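Local coordinates for histidine triad (HIT) protein (PDB 3NRD) that is the HIT-domain part of a longer protein that probably binds nucleotides and may act on their phosphates, as other histidine triad proteins do, at residues L37-Q42 against F62-V67; T3-D8 against V89-V94; T75-I80 against V96-E101; M26-D31 against E117-E122. All blocks are in the same frame, centred on the assembly; numbering follows the deposited sequence.

Interaction 1. Residues L37-Q42 against F62-V67; sequences LILVPQ and FETNLV. With SO4 (sulfate ion), chain I.
The carboxylate of Glu63 stays clear of Leu39; of the Glu63 side chain it is CB that comes near, 4.1 Å from Leu39 CD2. The carboxylate oxygens meet the junction of strands 15-20 and 24-29, where OE1 accepts from Cys24 N and OE2 from Leu23 N. The other flat group is the Gln42 amide: NE2 donates to O4 of a sulfate, probably from the crystallisation liquor, over 3.2 Å and also to Leu23 O, while OE1 accepts from Gln25 NE2. The contact itself is apolar. Leu39 sends its two methyls to different places on the helix: CD2 rests 3.8 Å from Thr64 N, while CD1 lies alongside Val67 CG1. This packs one face of the antiparallel HIT-fold sheet, through strand 36-41, against helix 54-75. Their axes run nearly antiparallel (163°), 9.9 Å apart. Val67 CG1 also meets Leu37 CD1, at 3.6 Å. That methyl stands anti to Val67 N (chi1 166°), which sets it toward both leucines. Thr64 OG1 is hydrogen-bonded to Leu60 O in its own helix.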
loop_
_atom_site.group_PDB
_atom_site.type_symbol
_atom_site.label_atom_id
_atom_site.label_comp_id
_atom_site.label_asym_id
_atom_site.label_seq_id
_atom_site.Cartn_x
_atom_site.Cartn_y
_atom_site.Cartn_z
ATOM N N LEU A 37 -1.624 -9.116 8.088
ATOM C CA LEU A 37 -0.865 -8.511 9.151
ATOM C C LEU A 37 -0.950 -7.014 9.022
ATOM O O LEU A 37 -1.103 -6.469 7.906
ATOM C CB LEU A 37 0.588 -8.903 9.042
ATOM C CG LEU A 37 0.851 -10.415 8.985
ATOM C CD1 LEU A 37 2.349 -10.658 8.914
ATOM C CD2 LEU A 37 0.239 -11.149 10.166
ATOM N N ILE A 38 -0.816 -6.333 10.144
ATOM C CA ILE A 38 -0.557 -4.910 10.097
ATOM C C ILE A 38 0.696 -4.572 10.868
ATOM O O ILE A 38 0.998 -5.217 11.879
ATOM C CB ILE A 38 -1.766 -4.041 10.569
ATOM C CG1 ILE A 38 -2.115 -4.246 12.019
ATOM C CG2 ILE A 38 -2.978 -4.385 9.723
ATOM C CD1 ILE A 38 -3.171 -3.239 12.540
ATOM N N LEU A 39 1.410 -3.577 10.350
ATOM C CA LEU A 39 2.626 -3.053 10.961
ATOM C C LEU A 39 2.295 -1.657 11.438
ATOM O O LEU A 39 1.809 -0.849 10.658
ATOM C CB LEU A 39 3.787 -3.004 9.980
ATOM C CG LEU A 39 4.622 -4.282 9.972
ATOM C CD1 LEU A 39 3.809 -5.453 9.392
ATOM C CD2 LEU A 39 5.917 -4.057 9.210
ATOM N N VAL A 40 2.518 -1.381 12.716
ATOM C CA VAL A 40 2.154 -0.071 13.293
ATOM C C VAL A 40 3.439 0.534 13.818
ATOM O O VAL A 40 3.931 0.068 14.854
ATOM C CB VAL A 40 1.122 -0.195 14.388
ATOM C CG1 VAL A 40 0.762 1.251 14.949
ATOM C CG2 VAL A 40 -0.097 -0.963 13.865
ATOM N N PRO A 41 4.024 1.495 13.072
ATOM C CA PRO A 41 5.229 2.178 13.555
ATOM C C PRO A 41 4.923 2.889 14.850
ATOM O O PRO A 41 3.944 3.632 14.921
ATOM C CB PRO A 41 5.526 3.218 12.483
ATOM C CG PRO A 41 4.701 2.896 11.337
ATOM C CD PRO A 41 3.642 1.954 11.721
ATOM N N GLN A 42 5.786 2.734 15.843
ATOM C CA GLN A 42 5.512 3.238 17.198
ATOM C C GLN A 42 5.993 4.679 17.364
ATOM O O GLN A 42 6.814 4.989 18.234
ATOM C CB GLN A 42 6.165 2.325 18.192
ATOM C CG GLN A 42 5.716 0.891 18.084
ATOM C CD GLN A 42 6.526 -0.006 18.985
ATOM O OE1 GLN A 42 6.039 -0.433 20.017
ATOM N NE2 GLN A 42 7.767 -0.291 18.596
ATOM N N PHE A 62 11.858 -1.589 5.151
ATOM C CA PHE A 62 12.524 -2.887 5.254
ATOM C C PHE A 62 11.854 -3.822 6.222
ATOM O O PHE A 62 11.893 -5.017 6.010
ATOM C CB PHE A 62 14.004 -2.671 5.550
ATOM C CG PHE A 62 14.702 -2.070 4.370
ATOM C CD1 PHE A 62 14.802 -2.788 3.187
ATOM C CD2 PHE A 62 15.174 -0.802 4.402
ATOM C CE1 PHE A 62 15.375 -2.244 2.080
ATOM C CE2 PHE A 62 15.769 -0.271 3.301
ATOM C CZ PHE A 62 15.879 -0.996 2.144
ATOM N N GLU A 63 11.260 -3.274 7.274
ATOM C CA GLU A 63 10.387 -4.060 8.149
ATOM C C GLU A 63 9.193 -4.551 7.339
ATOM O O GLU A 63 8.858 -5.712 7.439
ATOM C CB GLU A 63 9.942 -3.276 9.411
ATOM C CG GLU A 63 11.036 -3.276 10.482
ATOM C CD GLU A 63 10.677 -2.509 11.774
ATOM O OE1 GLU A 63 9.507 -2.116 11.963
ATOM O OE2 GLU A 63 11.578 -2.293 12.625
ATOM N N THR A 64 8.581 -3.675 6.531
ATOM C CA THR A 64 7.432 -4.075 5.694
ATOM C C THR A 64 7.803 -5.204 4.730
ATOM O O THR A 64 7.078 -6.191 4.629
ATOM C CB THR A 64 6.840 -2.898 4.928
ATOM O OG1 THR A 64 6.270 -1.954 5.852
ATOM C CG2 THR A 64 5.734 -3.364 3.975
ATOM N N ASN A 65 8.971 -5.061 4.107
ATOM C CA ASN A 65 9.427 -5.919 3.051
ATOM C C ASN A 65 9.937 -7.239 3.606
ATOM O O ASN A 65 9.700 -8.285 2.989
ATOM C CB ASN A 65 10.465 -5.192 2.172
ATOM C CG ASN A 65 9.833 -4.025 1.368
ATOM O OD1 ASN A 65 8.615 -3.870 1.366
ATOM N ND2 ASN A 65 10.658 -3.198 0.734
ATOM N N LEU A 66 10.605 -7.184 4.777
ATOM C CA LEU A 66 10.960 -8.399 5.507
ATOM C C LEU A 66 9.713 -9.180 5.879
ATOM O O LEU A 66 9.691 -10.368 5.728
ATOM C CB LEU A 66 11.759 -8.058 6.770
ATOM C CG LEU A 66 12.355 -9.173 7.599
ATOM C CD1 LEU A 66 13.669 -9.674 7.010
ATOM C CD2 LEU A 66 12.546 -8.679 9.057
ATOM N N VAL A 67 8.690 -8.508 6.384
ATOM C CA VAL A 67 7.445 -9.179 6.748
ATOM C C VAL A 67 6.728 -9.720 5.523
ATOM O O VAL A 67 6.205 -10.818 5.575
ATOM C CB VAL A 67 6.517 -8.246 7.581
ATOM C CG1 VAL A 67 5.100 -8.781 7.684
ATOM C CG2 VAL A 67 7.132 -8.073 8.971
HETATM S S SO4 I . 11.685 -2.084 20.019
HETATM O O1 SO4 I . 12.492 -2.935 19.176
HETATM O O2 SO4 I . 11.630 -2.752 21.320
HETATM O O3 SO4 I . 12.300 -0.765 20.132
HETATM O O4 SO4 I . 10.352 -1.952 19.452
#

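Interaction 2. Residues T3-D8 against V89-V94; sequences TTFTLD and VRQLHV. With SO4 (sulfate ion), chain H.
The 3-8 and 89-94 loops come nearest at Asp8 and Gln91, CA to CA 6.6 Å, without forming a strand pair. The Gln91 side chain spans the gap. It runs extended, with CG anti to the backbone N (chi1 -178°), and its amide ends against the 3-8 backbone. NE2 donates to Thr6 O over 2.7 Å, lying in the carbonyl plane. OE1 accepts from Asp8 N, also 2.7 Å away, with this donor tilted 30° from the amide carbonyl plane. Two bonds thus fix the rotation of the amide. The Phe5 ring lies obliquely beside it, CZ 3.3 Å from Gln91 NE2. An alanine in place of Gln91 would probably leave Thr6 O and Asp8 N without these mates and the 3-8 loop less firmly held. Asp8 sets its carboxylate carbon CG 3.5 Å from Val89 CG1. It also caps the following helix and pairs with Arg10, and a water links its OD2 to Gln91 N. Gln91 O in turn accepts from His93 ND1 over 2.7 Å, which orients the imidazole. His93 NE2 donates to sulfate O2 over 2.7 Å. His95 and Gly86 also bind this ion, and Val89 N does so weakly. The sulfate, probably from the crystallisation liquor, sits where a nucleotide phosphate would be expected, as in other HIT proteins. Gln91, His93 and His95 follow the alternating histidine triad pattern, with glutamine at the first position.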
loop_
_atom_site.group_PDB
_atom_site.type_symbol
_atom_site.label_atom_id
_atom_site.label_comp_id
_atom_site.label_asym_id
_atom_site.label_seq_id
_atom_site.Cartn_x
_atom_site.Cartn_y
_atom_site.Cartn_z
ATOM N N THR A 3 8.242 3.698 23.999
ATOM C CA THR A 3 7.706 3.053 25.177
ATOM C C THR A 3 6.389 3.703 25.627
ATOM O O THR A 3 5.602 3.019 26.254
ATOM C CB THR A 3 8.728 3.034 26.361
ATOM O OG1 THR A 3 8.948 4.365 26.834
ATOM C CG2 THR A 3 10.085 2.408 25.936
ATOM N N THR A 4 6.136 4.972 25.291
ATOM C CA THR A 4 4.849 5.635 25.587
ATOM C C THR A 4 3.881 5.649 24.400
ATOM O O THR A 4 2.821 6.261 24.488
ATOM C CB THR A 4 5.050 7.093 26.064
ATOM O OG1 THR A 4 5.740 7.840 25.051
ATOM C CG2 THR A 4 5.824 7.130 27.419
ATOM N N PHE A 5 4.234 4.993 23.291
ATOM C CA PHE A 5 3.375 5.010 22.105
ATOM C C PHE A 5 2.030 4.333 22.410
ATOM O O PHE A 5 2.025 3.291 23.045
ATOM C CB PHE A 5 4.065 4.326 20.908
ATOM C CG PHE A 5 3.141 4.034 19.776
ATOM C CD1 PHE A 5 2.829 5.014 18.854
ATOM C CD2 PHE A 5 2.598 2.765 19.621
ATOM C CE1 PHE A 5 1.978 4.757 17.803
ATOM C CE2 PHE A 5 1.731 2.493 18.579
ATOM C CZ PHE A 5 1.416 3.489 17.665
ATOM N N THR A 6 0.914 4.924 21.984
ATOM C CA THR A 6 -0.423 4.313 22.182
ATOM C C THR A 6 -1.008 3.797 20.870
ATOM O O THR A 6 -1.212 4.559 19.920
ATOM C CB THR A 6 -1.410 5.297 22.768
ATOM O OG1 THR A 6 -0.779 5.974 23.849
ATOM C CG2 THR A 6 -2.704 4.583 23.250
ATOM N N LEU A 7 -1.281 2.499 20.829
ATOM C CA LEU A 7 -1.975 1.894 19.721
ATOM C C LEU A 7 -3.406 2.407 19.713
ATOM O O LEU A 7 -4.029 2.520 20.767
ATOM C CB LEU A 7 -1.933 0.368 19.858
ATOM C CG LEU A 7 -2.497 -0.453 18.714
ATOM C CD1 LEU A 7 -1.670 -0.294 17.425
ATOM C CD2 LEU A 7 -2.593 -1.908 19.156
ATOM N N ASP A 8 -3.907 2.729 18.519
ATOM C CA ASP A 8 -5.288 3.118 18.308
ATOM C C ASP A 8 -6.232 2.021 18.789
ATOM O O ASP A 8 -6.011 0.875 18.469
ATOM C CB ASP A 8 -5.527 3.379 16.821
ATOM C CG ASP A 8 -6.925 3.821 16.527
ATOM O OD1 ASP A 8 -7.828 2.974 16.513
ATOM O OD2 ASP A 8 -7.157 5.024 16.293
ATOM N N VAL A 89 -8.962 4.328 10.447
ATOM C CA VAL A 89 -8.052 4.592 11.538
ATOM C C VAL A 89 -6.912 5.424 11.020
ATOM O O VAL A 89 -6.151 4.964 10.166
ATOM C CB VAL A 89 -7.508 3.256 12.047
ATOM C CG1 VAL A 89 -6.386 3.445 13.087
ATOM C CG2 VAL A 89 -8.658 2.451 12.566
ATOM N N ARG A 90 -6.760 6.634 11.542
ATOM C CA ARG A 90 -5.735 7.575 11.036
ATOM C C ARG A 90 -4.308 7.296 11.456
ATOM O O ARG A 90 -3.401 7.656 10.734
ATOM C CB ARG A 90 -6.061 9.022 11.439
ATOM C CG ARG A 90 -7.169 9.609 10.626
ATOM C CD ARG A 90 -6.748 9.815 9.168
ATOM N NE ARG A 90 -7.924 9.844 8.305
ATOM C CZ ARG A 90 -8.503 10.945 7.836
ATOM N NH1 ARG A 90 -8.019 12.176 8.076
ATOM N NH2 ARG A 90 -9.587 10.800 7.093
ATOM N N GLN A 91 -4.112 6.711 12.624
ATOM C CA GLN A 91 -2.814 6.234 13.031
ATOM C C GLN A 91 -2.205 5.333 11.940
ATOM O O GLN A 91 -2.854 4.393 11.476
ATOM C CB GLN A 91 -2.949 5.449 14.325
ATOM C CG GLN A 91 -1.644 4.932 14.868
ATOM C CD GLN A 91 -1.809 4.351 16.233
ATOM O OE1 GLN A 91 -2.338 3.252 16.384
ATOM N NE2 GLN A 91 -1.398 5.090 17.238
ATOM N N LEU A 92 -0.984 5.676 11.524
ATOM C CA LEU A 92 -0.314 5.020 10.427
ATOM C C LEU A 92 -0.223 3.514 10.713
ATOM O O LEU A 92 0.261 3.120 11.750
ATOM C CB LEU A 92 1.103 5.598 10.203
ATOM C CG LEU A 92 1.982 4.880 9.127
ATOM C CD1 LEU A 92 1.282 4.780 7.728
ATOM C CD2 LEU A 92 3.332 5.573 8.999
ATOM N N HIS A 93 -0.744 2.696 9.804
ATOM C CA HIS A 93 -0.537 1.264 9.864
ATOM C C HIS A 93 -0.489 0.713 8.453
ATOM O O HIS A 93 -1.204 1.198 7.564
ATOM C CB HIS A 93 -1.595 0.588 10.721
ATOM C CG HIS A 93 -2.989 0.826 10.252
ATOM N ND1 HIS A 93 -3.606 2.064 10.315
ATOM C CD2 HIS A 93 -3.898 -0.027 9.729
ATOM C CE1 HIS A 93 -4.825 1.959 9.824
ATOM N NE2 HIS A 93 -5.014 0.710 9.436
ATOM N N VAL A 94 0.384 -0.271 8.244
ATOM C CA VAL A 94 0.624 -0.798 6.911
ATOM C C VAL A 94 0.103 -2.205 6.904
ATOM O O VAL A 94 0.573 -3.038 7.712
ATOM C CB VAL A 94 2.091 -0.797 6.533
ATOM C CG1 VAL A 94 2.271 -1.427 5.148
ATOM C CG2 VAL A 94 2.660 0.633 6.561
HETATM S S SO4 H . -7.539 1.221 7.233
HETATM O O1 SO4 H . -6.250 1.209 6.543
HETATM O O2 SO4 H . -7.412 0.281 8.319
HETATM O O3 SO4 H . -7.847 2.503 7.818
HETATM O O4 SO4 H . -8.652 0.855 6.424
HETATM O O HOH W 1 -5.997 6.728 14.742
#

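Interaction 3. Residues T75-I80 against V96-E101; sequences TGAEKI and VIARRE
Lys79 and Arg99 form an antiparallel hydrogen-bonded pair: Lys79 N donates to Arg99 O over 3.1 Å, and Arg99 N to Lys79 O over 2.7 Å. Glu78 and Lys79 both face Arg99 in a classic beta bulge. Glu78 OE1 accepts from Glu101 N at 2.8 Å, met from above the carboxylate plane. Glu78 OE2 accepts from a water that also donates to Glu101 O. Arg100 puts CG between its backbone N and carbonyl carbon (chi1 74°) and bends twice more, which lets NH1 donate to Thr75 O over 3.3 Å. That oxygen lies in the guanidinium plane; Ala77 CA covers one face. A leucine here would probably leave Thr75 O without this donor. Thr75 OG1 accepts from Ala77 N in an ST turn. Arg99 NE pairs with Asp103. Lys79 NZ bonds to Ile80 O and Glu48 of the second subunit. Ile80 CG2 and Val96 CG1 meet at 3.9 Å against Ala68 of helix 54-75. Strand 79-84 is outermost in this chain's sheet, with 94-99 between it and 36-41.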
loop_
_atom_site.group_PDB
_atom_site.type_symbol
_atom_site.label_atom_id
_atom_site.label_comp_id
_atom_site.label_asym_id
_atom_site.label_seq_id
_atom_site.Cartn_x
_atom_site.Cartn_y
_atom_site.Cartn_z
ATOM N N THR A 75 3.005 -18.670 4.041
ATOM C CA THR A 75 1.680 -19.033 3.493
ATOM C C THR A 75 1.729 -19.784 2.152
ATOM O O THR A 75 0.748 -20.395 1.761
ATOM C CB THR A 75 0.833 -17.785 3.259
ATOM O OG1 THR A 75 1.549 -16.930 2.370
ATOM C CG2 THR A 75 0.545 -17.051 4.577
ATOM N N GLY A 76 2.843 -19.721 1.434
ATOM C CA GLY A 76 2.871 -20.192 0.045
ATOM C C GLY A 76 2.010 -19.327 -0.892
ATOM O O GLY A 76 1.558 -19.797 -1.921
ATOM N N ALA A 77 1.783 -18.061 -0.519
ATOM C CA ALA A 77 0.932 -17.154 -1.260
ATOM C C ALA A 77 1.464 -16.886 -2.674
ATOM O O ALA A 77 2.670 -16.831 -2.877
ATOM C CB ALA A 77 0.817 -15.818 -0.496
ATOM N N GLU A 78 0.561 -16.692 -3.633
ATOM C CA GLU A 78 0.958 -16.243 -4.987
ATOM C C GLU A 78 1.409 -14.775 -5.036
ATOM O O GLU A 78 2.288 -14.424 -5.823
ATOM C CB GLU A 78 -0.196 -16.453 -5.955
ATOM C CG GLU A 78 -0.463 -17.919 -6.191
ATOM C CD GLU A 78 -1.840 -18.230 -6.746
ATOM O OE1 GLU A 78 -2.553 -17.318 -7.246
ATOM O OE2 GLU A 78 -2.193 -19.429 -6.662
ATOM N N LYS A 79 0.800 -13.925 -4.201
ATOM C CA LYS A 79 1.028 -12.491 -4.252
ATOM C C LYS A 79 0.780 -11.835 -2.903
ATOM O O LYS A 79 -0.200 -12.157 -2.211
ATOM C CB LYS A 79 0.117 -11.856 -5.303
ATOM C CG LYS A 79 0.425 -10.404 -5.666
ATOM C CD LYS A 79 1.725 -10.263 -6.464
ATOM C CE LYS A 79 2.047 -8.793 -6.739
ATOM N NZ LYS A 79 2.382 -8.046 -5.515
ATOM N N ILE A 80 1.668 -10.927 -2.528
ATOM C CA ILE A 80 1.455 -10.062 -1.388
ATOM C C ILE A 80 0.821 -8.742 -1.843
ATOM O O ILE A 80 1.178 -8.222 -2.909
ATOM C CB ILE A 80 2.780 -9.761 -0.648
ATOM C CG1 ILE A 80 3.409 -11.051 -0.082
ATOM C CG2 ILE A 80 2.578 -8.775 0.511
ATOM C CD1 ILE A 80 2.584 -11.729 1.028
ATOM N N VAL A 96 -0.204 -5.836 5.267
ATOM C CA VAL A 96 0.624 -6.767 4.506
ATOM C C VAL A 96 -0.151 -8.061 4.450
ATOM O O VAL A 96 -0.280 -8.757 5.460
ATOM C CB VAL A 96 1.980 -7.020 5.162
ATOM C CG1 VAL A 96 2.844 -7.980 4.278
ATOM C CG2 VAL A 96 2.694 -5.713 5.437
ATOM N N ILE A 97 -0.694 -8.357 3.277
ATOM C CA ILE A 97 -1.744 -9.357 3.131
ATOM C C ILE A 97 -1.303 -10.418 2.116
ATOM O O ILE A 97 -0.833 -10.064 1.035
ATOM C CB ILE A 97 -3.038 -8.751 2.616
ATOM C CG1 ILE A 97 -3.548 -7.602 3.519
ATOM C CG2 ILE A 97 -4.098 -9.839 2.499
ATOM C CD1 ILE A 97 -4.227 -6.506 2.763
ATOM N N ALA A 98 -1.461 -11.691 2.454
ATOM C CA ALA A 98 -1.119 -12.820 1.560
ATOM C C ALA A 98 -2.319 -13.179 0.686
ATOM O O ALA A 98 -3.400 -13.421 1.201
ATOM C CB ALA A 98 -0.719 -14.015 2.366
ATOM N N ARG A 99 -2.114 -13.280 -0.616
ATOM C CA ARG A 99 -3.199 -13.524 -1.568
ATOM C C ARG A 99 -2.908 -14.650 -2.560
ATOM O O ARG A 99 -1.749 -14.979 -2.853
ATOM C CB ARG A 99 -3.494 -12.304 -2.426
ATOM C CG ARG A 99 -3.738 -11.024 -1.705
ATOM C CD ARG A 99 -4.992 -11.019 -0.897
ATOM N NE ARG A 99 -6.212 -11.310 -1.650
ATOM C CZ ARG A 99 -6.978 -10.448 -2.307
ATOM N NH1 ARG A 99 -6.671 -9.158 -2.387
ATOM N NH2 ARG A 99 -8.095 -10.896 -2.890
ATOM N N ARG A 100 -3.990 -15.183 -3.125
ATOM C CA ARG A 100 -3.876 -16.147 -4.175
ATOM C C ARG A 100 -5.180 -16.180 -4.958
ATOM O O ARG A 100 -6.255 -15.875 -4.430
ATOM C CB ARG A 100 -3.526 -17.523 -3.592
ATOM C CG ARG A 100 -4.676 -18.245 -2.863
ATOM C CD ARG A 100 -4.218 -18.835 -1.561
ATOM N NE ARG A 100 -3.159 -19.836 -1.727
ATOM C CZ ARG A 100 -2.115 -20.027 -0.903
ATOM N NH1 ARG A 100 -1.894 -19.245 0.169
ATOM N NH2 ARG A 100 -1.250 -21.018 -1.172
ATOM N N GLU A 101 -5.077 -16.551 -6.215
ATOM C CA GLU A 101 -6.250 -16.772 -7.048
ATOM C C GLU A 101 -7.221 -17.715 -6.357
ATOM O O GLU A 101 -6.827 -18.732 -5.776
ATOM C CB GLU A 101 -5.861 -17.287 -8.426
ATOM C CG GLU A 101 -7.063 -17.472 -9.386
ATOM C CD GLU A 101 -6.644 -17.908 -10.784
ATOM O OE1 GLU A 101 -5.423 -18.034 -11.021
ATOM O OE2 GLU A 101 -7.532 -18.128 -11.640
HETATM O O HOH W 2 -4.587 -20.228 -5.741
HETATM O O HOH W 3 -3.135 -19.498 -9.459
#

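Interaction 4. Residues M26-D31 against E117-E122; sequences MRLMND and EPWPEE
Leu28 and Asn30 hold Trp119 from two directions. Leu28 CD2 sits over one face of the indole, 3.7 Å from the centroid of the five-membered ring and 9° off its normal, a CH-pi contact. Asn30 OD1 lies at the ring edge. It accepts from Trp119 N over 2.7 Å, at a nearly straight 174°. Asn30 CG is anti to its own N (chi1 -166°), which carries the amide across. Asn30 is also the centre of an inverse gamma turn. The contact ties the end of strand 24-29, an inner strand of the HIT-fold sheet, to the chain leading into helix 121-134, with Pro120 at its N-cap. Phe127 and His124 also touch the packed part. The other side is looser and wetter. Trp119 NE1 donates to a water 3.0 Å away, which also lies 3.0 Å from Met29 O, between the segments. Glu117 N reaches Asp31 OD1 only at 3.3 Å, meeting it from well above the carboxylate plane. Asp31 OD2 is salt-bridged to Arg33, and the Glu117 side chain is exposed.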
loop_
_atom_site.group_PDB
_atom_site.type_symbol
_atom_site.label_atom_id
_atom_site.label_comp_id
_atom_site.label_asym_id
_atom_site.label_seq_id
_atom_site.Cartn_x
_atom_site.Cartn_y
_atom_site.Cartn_z
HETATM N N MSE A 26 3.608 -5.534 15.346
HETATM C CA MSE A 26 2.960 -6.414 14.378
HETATM C C MSE A 26 1.689 -6.956 14.980
HETATM O O MSE A 26 1.693 -7.443 16.127
HETATM C CB MSE A 26 3.824 -7.617 14.034
HETATM C CG MSE A 26 5.081 -7.305 13.350
HETATM SE SE MSE A 26 6.044 -8.944 12.795
HETATM C CE MSE A 26 4.626 -9.572 11.697
ATOM N N ARG A 27 0.610 -6.896 14.212
ATOM C CA ARG A 27 -0.637 -7.513 14.610
ATOM C C ARG A 27 -1.189 -8.336 13.485
ATOM O O ARG A 27 -1.015 -7.992 12.352
ATOM C CB ARG A 27 -1.653 -6.473 15.001
ATOM C CG ARG A 27 -1.184 -5.618 16.133
ATOM C CD ARG A 27 -2.205 -4.610 16.557
ATOM N NE ARG A 27 -3.222 -5.116 17.469
ATOM C CZ ARG A 27 -3.052 -5.354 18.765
ATOM N NH1 ARG A 27 -1.867 -5.225 19.348
ATOM N NH2 ARG A 27 -4.090 -5.761 19.487
ATOM N N LEU A 28 -1.870 -9.415 13.832
ATOM C CA LEU A 28 -2.578 -10.240 12.873
ATOM C C LEU A 28 -3.968 -9.693 12.856
ATOM O O LEU A 28 -4.624 -9.715 13.892
ATOM C CB LEU A 28 -2.584 -11.709 13.326
ATOM C CG LEU A 28 -3.406 -12.724 12.535
ATOM C CD1 LEU A 28 -2.772 -12.972 11.109
ATOM C CD2 LEU A 28 -3.587 -14.014 13.351
HETATM N N MSE A 29 -4.425 -9.186 11.726
HETATM C CA MSE A 29 -5.797 -8.736 11.573
HETATM C C MSE A 29 -6.681 -9.933 11.848
HETATM O O MSE A 29 -6.421 -11.023 11.308
HETATM C CB MSE A 29 -6.030 -8.202 10.156
HETATM C CG MSE A 29 -7.424 -7.722 9.863
HETATM SE SE MSE A 29 -7.890 -6.141 10.827
HETATM C CE MSE A 29 -7.144 -4.796 9.621
ATOM N N ASN A 30 -7.707 -9.752 12.685
ATOM C CA ASN A 30 -8.513 -10.875 13.075
ATOM C C ASN A 30 -9.597 -11.171 12.033
ATOM O O ASN A 30 -10.795 -11.067 12.298
ATOM C CB ASN A 30 -9.097 -10.664 14.447
ATOM C CG ASN A 30 -9.657 -11.946 15.037
ATOM O OD1 ASN A 30 -9.461 -13.041 14.511
ATOM N ND2 ASN A 30 -10.337 -11.808 16.145
ATOM N N ASP A 31 -9.142 -11.593 10.861
ATOM C CA ASP A 31 -10.003 -11.977 9.778
ATOM C C ASP A 31 -9.238 -13.077 9.087
ATOM O O ASP A 31 -8.361 -12.802 8.311
ATOM C CB ASP A 31 -10.247 -10.797 8.872
ATOM C CG ASP A 31 -11.254 -11.082 7.807
ATOM O OD1 ASP A 31 -11.646 -12.252 7.590
ATOM O OD2 ASP A 31 -11.682 -10.101 7.183
ATOM N N GLU A 117 -14.184 -13.069 9.459
ATOM C CA GLU A 117 -14.274 -14.374 10.110
ATOM C C GLU A 117 -13.123 -14.472 11.119
ATOM O O GLU A 117 -11.950 -14.569 10.714
ATOM C CB GLU A 117 -14.175 -15.494 9.083
ATOM C CG GLU A 117 -15.360 -15.495 8.088
ATOM C CD GLU A 117 -15.277 -16.590 6.991
ATOM O OE1 GLU A 117 -14.409 -17.512 7.058
ATOM O OE2 GLU A 117 -16.099 -16.518 6.048
ATOM N N PRO A 118 -13.431 -14.412 12.437
ATOM C CA PRO A 118 -12.334 -14.391 13.409
ATOM C C PRO A 118 -11.483 -15.682 13.450
ATOM O O PRO A 118 -11.946 -16.743 13.099
ATOM C CB PRO A 118 -13.052 -14.162 14.745
ATOM C CG PRO A 118 -14.430 -14.661 14.529
ATOM C CD PRO A 118 -14.747 -14.345 13.097
ATOM N N TRP A 119 -10.228 -15.556 13.840
ATOM C CA TRP A 119 -9.324 -16.688 13.892
ATOM C C TRP A 119 -9.634 -17.520 15.135
ATOM O O TRP A 119 -9.787 -16.958 16.212
ATOM C CB TRP A 119 -7.873 -16.236 14.017
ATOM C CG TRP A 119 -7.179 -15.795 12.766
ATOM C CD1 TRP A 119 -7.232 -14.564 12.187
ATOM C CD2 TRP A 119 -6.282 -16.572 11.973
ATOM N NE1 TRP A 119 -6.449 -14.526 11.069
ATOM C CE2 TRP A 119 -5.846 -15.750 10.912
ATOM C CE3 TRP A 119 -5.796 -17.884 12.058
ATOM C CZ2 TRP A 119 -4.944 -16.196 9.937
ATOM C CZ3 TRP A 119 -4.906 -18.339 11.070
ATOM C CH2 TRP A 119 -4.483 -17.488 10.038
ATOM N N PRO A 120 -9.735 -18.854 14.987
ATOM C CA PRO A 120 -9.671 -19.684 16.193
ATOM C C PRO A 120 -8.385 -19.416 16.976
ATOM O O PRO A 120 -7.364 -19.146 16.377
ATOM C CB PRO A 120 -9.713 -21.112 15.649
ATOM C CG PRO A 120 -10.509 -20.989 14.367
ATOM C CD PRO A 120 -10.141 -19.631 13.800
ATOM N N GLU A 121 -8.492 -19.452 18.303
ATOM C CA GLU A 121 -7.409 -19.123 19.226
ATOM C C GLU A 121 -6.114 -19.858 18.876
ATOM O O GLU A 121 -5.106 -19.235 18.514
ATOM C CB GLU A 121 -7.881 -19.434 20.659
ATOM C CG GLU A 121 -6.856 -19.402 21.770
ATOM C CD GLU A 121 -6.230 -18.055 21.976
ATOM O OE1 GLU A 121 -6.882 -17.045 21.626
ATOM O OE2 GLU A 121 -5.102 -18.014 22.521
ATOM N N GLU A 122 -6.152 -21.182 18.980
ATOM C CA GLU A 122 -4.927 -21.971 18.757
ATOM C C GLU A 122 -4.369 -21.810 17.336
ATOM O O GLU A 122 -3.140 -21.688 17.175
ATOM C CB GLU A 122 -5.092 -23.467 19.093
ATOM C CG GLU A 122 -3.861 -24.300 18.657
ATOM C CD GLU A 122 -3.735 -25.583 19.382
ATOM O OE1 GLU A 122 -4.489 -26.528 19.070
ATOM O OE2 GLU A 122 -2.852 -25.651 20.263
HETATM O O HOH W 4 -5.417 -12.625 9.027
#

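Overall arrangement
Three of the four contacts build on one antiparallel sheet. Interaction 1 is the buried, apolar contact, where strand 36-41 meets helix 54-75. Interaction 3 pairs strands 94-99 and 79-84 by backbone bonds, with charged side chains at its more exposed end and the second subunit nearby. Interaction 4 joins strand 24-29 to the C-terminal region through an aromatic ring and an amide. Interaction 2 is a surface contact between loops, held by hydrogen bonds of one glutamine side-chain amide, beside the sulfate site. Strand 36-41 lies between strands 24-29 and 94-99, with backbone hydrogen bonds joining Leu39 to Val94, Leu37 to Val96 and Ile38 to Arg27. Interactions 2 and 3 lie about 25 Å apart, centre to centre.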